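Local coordinates for uncharacterized protein (Ruminococcus gnavus, PDB 4QAN) that is of unknown function but adopts a cystatin-like fold, belongs to the NTF2-like superfamily as a divergent member, and can bind a magnesium ion, at residues E317-Y329 with T338-Q352. Numbering follows the deposited sequence. Where two conformers were deposited one is given.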
# COMPACT_ATOMS: atom_id res chain seq x y z
N GLU A 317 -9.51 -23.76 18.57
CA GLU A 317 -9.95 -23.01 17.39
C GLU A 317 -9.35 -23.51 16.06
O GLU A 317 -9.75 -23.05 14.98
CB GLU A 317 -9.70 -21.51 17.57
CG GLU A 317 -10.47 -20.91 18.74
CD GLU A 317 -11.97 -21.07 18.61
OE1 GLU A 317 -12.53 -20.65 17.57
OE2 GLU A 317 -12.59 -21.61 19.55
N ASN A 318 -8.43 -24.46 16.11
CA ASN A 318 -7.94 -25.14 14.91
C ASN A 318 -9.06 -26.02 14.31
O ASN A 318 -9.78 -26.69 15.07
CB ASN A 318 -6.76 -26.05 15.25
CG ASN A 318 -5.50 -25.29 15.59
OD1 ASN A 318 -5.22 -24.20 15.04
ND2 ASN A 318 -4.70 -25.87 16.46
N THR A 319 -9.19 -25.99 12.98
CA THR A 319 -10.11 -26.85 12.23
C THR A 319 -9.31 -27.68 11.23
O THR A 319 -8.08 -27.55 11.16
CB THR A 319 -11.15 -26.02 11.44
OG1 THR A 319 -10.52 -25.37 10.32
CG2 THR A 319 -11.80 -24.98 12.33
N GLU A 320 -9.99 -28.52 10.44
CA GLU A 320 -9.26 -29.34 9.49
C GLU A 320 -8.61 -28.47 8.40
O GLU A 320 -7.64 -28.91 7.76
CB GLU A 320 -10.16 -30.43 8.88
CG GLU A 320 -9.42 -31.73 8.59
CD GLU A 320 -9.36 -32.66 9.80
OE1 GLU A 320 -9.27 -32.16 10.94
OE2 GLU A 320 -9.41 -33.89 9.60
N THR A 321 -9.09 -27.24 8.23
CA THR A 321 -8.56 -26.34 7.20
C THR A 321 -7.85 -25.07 7.70
O THR A 321 -7.17 -24.40 6.90
CB THR A 321 -9.67 -25.95 6.22
OG1 THR A 321 -10.73 -25.29 6.91
CG2 THR A 321 -10.23 -27.20 5.51
N VAL A 322 -7.98 -24.73 8.98
CA VAL A 322 -7.29 -23.57 9.53
C VAL A 322 -6.49 -23.93 10.78
O VAL A 322 -7.02 -24.50 11.72
CB VAL A 322 -8.26 -22.39 9.75
CG1 VAL A 322 -7.62 -21.28 10.57
CG2 VAL A 322 -8.66 -21.83 8.39
N LYS A 323 -5.20 -23.61 10.75
CA LYS A 323 -4.28 -23.97 11.82
C LYS A 323 -3.35 -22.84 12.24
O LYS A 323 -2.86 -22.08 11.40
CB LYS A 323 -3.47 -25.19 11.40
CG LYS A 323 -4.35 -26.39 11.12
CD LYS A 323 -3.57 -27.68 10.99
CE LYS A 323 -4.52 -28.85 10.75
NZ LYS A 323 -5.35 -29.19 11.95
N GLN A 324 -3.11 -22.73 13.54
CA GLN A 324 -2.21 -21.72 14.07
C GLN A 324 -0.83 -22.31 14.37
O GLN A 324 -0.70 -23.41 14.92
CB GLN A 324 -2.79 -21.09 15.33
CG GLN A 324 -3.91 -20.13 15.05
CD GLN A 324 -4.53 -19.59 16.32
OE1 GLN A 324 -3.87 -18.92 17.11
NE2 GLN A 324 -5.80 -19.88 16.52
N TYR A 325 0.18 -21.54 14.01
CA TYR A 325 1.56 -21.96 14.15
C TYR A 325 2.36 -20.80 14.72
O TYR A 325 2.05 -19.64 14.44
CB TYR A 325 2.11 -22.39 12.77
CG TYR A 325 1.73 -23.81 12.39
CD1 TYR A 325 0.50 -24.11 11.81
CD2 TYR A 325 2.62 -24.87 12.63
CE1 TYR A 325 0.16 -25.41 11.48
CE2 TYR A 325 2.29 -26.17 12.31
CZ TYR A 325 1.05 -26.44 11.73
OH TYR A 325 0.74 -27.75 11.42
N ALA A 326 3.39 -21.12 15.50
CA ALA A 326 4.34 -20.13 16.00
C ALA A 326 5.64 -20.22 15.23
O ALA A 326 6.13 -21.30 14.95
CB ALA A 326 4.60 -20.36 17.48
N GLY A 327 6.18 -19.06 14.87
CA GLY A 327 7.51 -18.97 14.25
C GLY A 327 8.51 -18.59 15.33
O GLY A 327 8.26 -17.66 16.11
N LEU A 328 9.61 -19.33 15.42
CA LEU A 328 10.71 -18.99 16.32
C LEU A 328 11.90 -18.59 15.46
O LEU A 328 12.26 -19.32 14.53
CB LEU A 328 11.07 -20.18 17.22
CG LEU A 328 12.26 -20.02 18.16
CD1 LEU A 328 11.96 -18.96 19.20
CD2 LEU A 328 12.61 -21.34 18.83
N TYR A 329 12.49 -17.43 15.75
CA TYR A 329 13.45 -16.80 14.85
C TYR A 329 14.76 -16.45 15.53
O TYR A 329 14.83 -16.31 16.74
CB TYR A 329 12.91 -15.49 14.28
CG TYR A 329 11.55 -15.56 13.60
CD1 TYR A 329 10.39 -15.60 14.35
CD2 TYR A 329 11.44 -15.53 12.21
CE1 TYR A 329 9.17 -15.66 13.74
CE2 TYR A 329 10.21 -15.56 11.59
CZ TYR A 329 9.07 -15.63 12.37
OH TYR A 329 7.82 -15.67 11.80
N THR A 338 6.85 -15.10 16.53
CA THR A 338 5.63 -14.56 15.94
C THR A 338 4.60 -15.65 15.75
O THR A 338 4.91 -16.83 15.87
CB THR A 338 5.90 -13.97 14.56
OG1 THR A 338 6.11 -15.04 13.62
CG2 THR A 338 7.09 -13.03 14.62
N GLY A 339 3.38 -15.24 15.42
CA GLY A 339 2.27 -16.14 15.18
C GLY A 339 1.75 -16.10 13.75
O GLY A 339 1.75 -15.06 13.10
N TYR A 340 1.32 -17.27 13.28
CA TYR A 340 0.71 -17.42 11.96
C TYR A 340 -0.61 -18.15 12.09
O TYR A 340 -0.81 -18.96 12.99
CB TYR A 340 1.59 -18.25 11.04
CG TYR A 340 2.89 -17.61 10.65
CD1 TYR A 340 4.01 -17.69 11.48
CD2 TYR A 340 3.01 -16.95 9.44
CE1 TYR A 340 5.20 -17.11 11.12
CE2 TYR A 340 4.20 -16.37 9.07
CZ TYR A 340 5.30 -16.46 9.91
OH TYR A 340 6.47 -15.88 9.54
N THR A 341 -1.53 -17.82 11.19
CA THR A 341 -2.76 -18.60 11.03
C THR A 341 -2.71 -19.01 9.58
O THR A 341 -2.57 -18.15 8.70
CB THR A 341 -4.04 -17.78 11.34
OG1 THR A 341 -4.03 -17.35 12.70
CG2 THR A 341 -5.28 -18.62 11.11
N LEU A 342 -2.79 -20.31 9.33
CA LEU A 342 -2.65 -20.87 7.98
C LEU A 342 -3.92 -21.57 7.53
O LEU A 342 -4.62 -22.16 8.37
CB LEU A 342 -1.49 -21.85 7.95
CG LEU A 342 -0.17 -21.18 8.34
CD1 LEU A 342 0.62 -22.08 9.26
CD2 LEU A 342 0.63 -20.82 7.09
N CYS A 343 -4.20 -21.49 6.23
CA CYS A 343 -5.39 -22.10 5.64
C CYS A 343 -5.04 -23.03 4.48
O CYS A 343 -4.17 -22.73 3.65
CB CYS A 343 -6.41 -21.04 5.19
SG CYS A 343 -5.76 -19.88 3.97
N ARG A 344 -5.75 -24.15 4.44
CA ARG A 344 -5.54 -25.23 3.49
C ARG A 344 -6.40 -24.98 2.28
O ARG A 344 -7.60 -24.97 2.38
CB ARG A 344 -5.95 -26.56 4.16
CG ARG A 344 -5.73 -27.86 3.38
CD ARG A 344 -6.12 -29.02 4.29
NE ARG A 344 -6.19 -30.33 3.63
CZ ARG A 344 -5.15 -31.13 3.37
NH1 ARG A 344 -3.91 -30.76 3.68
NH2 ARG A 344 -5.35 -32.30 2.78
N GLN A 345 -5.76 -24.75 1.14
CA GLN A 345 -6.45 -24.65 -0.14
C GLN A 345 -6.40 -26.03 -0.79
O GLN A 345 -6.00 -27.01 -0.15
CB GLN A 345 -5.76 -23.62 -1.02
CG GLN A 345 -5.48 -22.29 -0.33
CD GLN A 345 -6.73 -21.51 0.06
OE1 GLN A 345 -6.67 -20.63 0.91
NE2 GLN A 345 -7.85 -21.82 -0.57
N GLU A 346 -6.80 -26.10 -2.06
CA GLU A 346 -6.79 -27.37 -2.79
C GLU A 346 -5.38 -27.93 -2.97
O GLU A 346 -5.13 -29.10 -2.67
CB GLU A 346 -7.46 -27.23 -4.16
CG GLU A 346 -8.87 -27.81 -4.22
CD GLU A 346 -9.24 -28.28 -5.61
OE1 GLU A 346 -8.46 -29.04 -6.22
OE2 GLU A 346 -10.33 -27.89 -6.09
N ASP A 347 -4.48 -27.09 -3.47
CA ASP A 347 -3.09 -27.50 -3.74
C ASP A 347 -2.33 -27.74 -2.43
O ASP A 347 -1.58 -28.70 -2.30
CB ASP A 347 -2.33 -26.43 -4.54
CG ASP A 347 -3.21 -25.67 -5.51
OD1 ASP A 347 -3.44 -26.18 -6.63
OD2 ASP A 347 -3.68 -24.57 -5.14
N GLY A 348 -2.54 -26.84 -1.47
CA GLY A 348 -1.80 -26.89 -0.22
C GLY A 348 -2.09 -25.68 0.64
O GLY A 348 -3.15 -25.06 0.51
N TRP A 349 -1.13 -25.33 1.48
CA TRP A 349 -1.32 -24.34 2.53
C TRP A 349 -0.83 -22.95 2.19
O TRP A 349 0.20 -22.79 1.52
CB TRP A 349 -0.62 -24.80 3.81
CG TRP A 349 -1.19 -26.03 4.30
CD1 TRP A 349 -0.92 -27.28 3.85
CD2 TRP A 349 -2.17 -26.17 5.33
NE1 TRP A 349 -1.65 -28.20 4.54
CE2 TRP A 349 -2.44 -27.54 5.45
CE3 TRP A 349 -2.84 -25.27 6.16
CZ2 TRP A 349 -3.35 -28.05 6.38
CZ3 TRP A 349 -3.75 -25.75 7.08
CH2 TRP A 349 -4.00 -27.14 7.19
N GLN A 350 -1.57 -21.96 2.69
CA GLN A 350 -1.25 -20.53 2.57
C GLN A 350 -1.32 -19.85 3.92
O GLN A 350 -1.86 -20.41 4.90
CB GLN A 350 -2.24 -19.85 1.65
CG GLN A 350 -2.11 -20.27 0.20
CD GLN A 350 -2.95 -19.41 -0.72
OE1 GLN A 350 -4.17 -19.58 -0.81
NE2 GLN A 350 -2.31 -18.47 -1.41
N ILE A 351 -0.79 -18.64 3.97
CA ILE A 351 -0.86 -17.83 5.17
C ILE A 351 -2.19 -17.09 5.16
O ILE A 351 -2.49 -16.40 4.20
CB ILE A 351 0.31 -16.86 5.29
CG1 ILE A 351 1.63 -17.62 5.45
CG2 ILE A 351 0.12 -15.91 6.47
CD1 ILE A 351 2.88 -16.75 5.28
N GLN A 352 -3.00 -17.26 6.20
CA GLN A 352 -4.23 -16.45 6.34
C GLN A 352 -3.93 -15.12 7.03
O GLN A 352 -4.35 -14.08 6.55
CB GLN A 352 -5.30 -17.21 7.10
CG GLN A 352 -6.59 -16.43 7.31
CD GLN A 352 -7.69 -17.31 7.86
OE1 GLN A 352 -8.10 -17.15 9.00
NE2 GLN A 352 -8.17 -18.24 7.05
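Tyr-329 OH sits between two hydroxyls of the partner strand, hydrogen-bonded at 2.6 Å to Thr-338 OG1 and at 2.6 Å to Tyr-340 OH; either oxygen of each pair could be the donor. The two tyrosines reach for each other from opposite directions, Tyr-340 OH lying in the plane of the Tyr-329 ring at its edge, and Thr-338 OG1 also stands close to that plane. Thr-338 can take part because its hydroxyl is turned between the backbone N and the carbonyl carbon (chi1 74°). Two bonds thus grip one buried phenol oxygen and limit how the ring can swing, while Phe-274 meets the Tyr-329 ring edge-to-face and Ile-229 packs against both tyrosines. Gly-327 pairs with Thr-338 beside this cluster.

Further along the same face, Leu-342 CD1 presses obliquely on the Tyr-325 ring, 3.3 Å from CD1 of the tyrosine, the two side chains crossing at about a right angle. The other face carries Gln-324 alongside Thr-341, both pointing the same way; Gln-324 OE1 accepts from Ala-358 N, and Thr-341 OG1 is hydrogen-bonded to Ser-355 O. Here too Val-322 CG1 packs 3.6 Å from Thr-341 CG2.

Packing thins toward the turn at 319-321. Lys-323 lays its methylenes obliquely against Trp-349, CD 3.9 Å from CH2, before bending at chi4 to a weak bond from NZ to Thr-319 O. Exposed Arg-344 ties the end of the hairpin to the turn leading into it, through Arg-344 N to Thr-321 O (2.9 Å).

Paired backbone bonds at Lys-323/Leu-342, Tyr-325/Tyr-340 and Gly-327/Thr-338 make this an antiparallel beta hairpin within the curved, helix-backed sheet of a cystatin-like, NTF2-related domain.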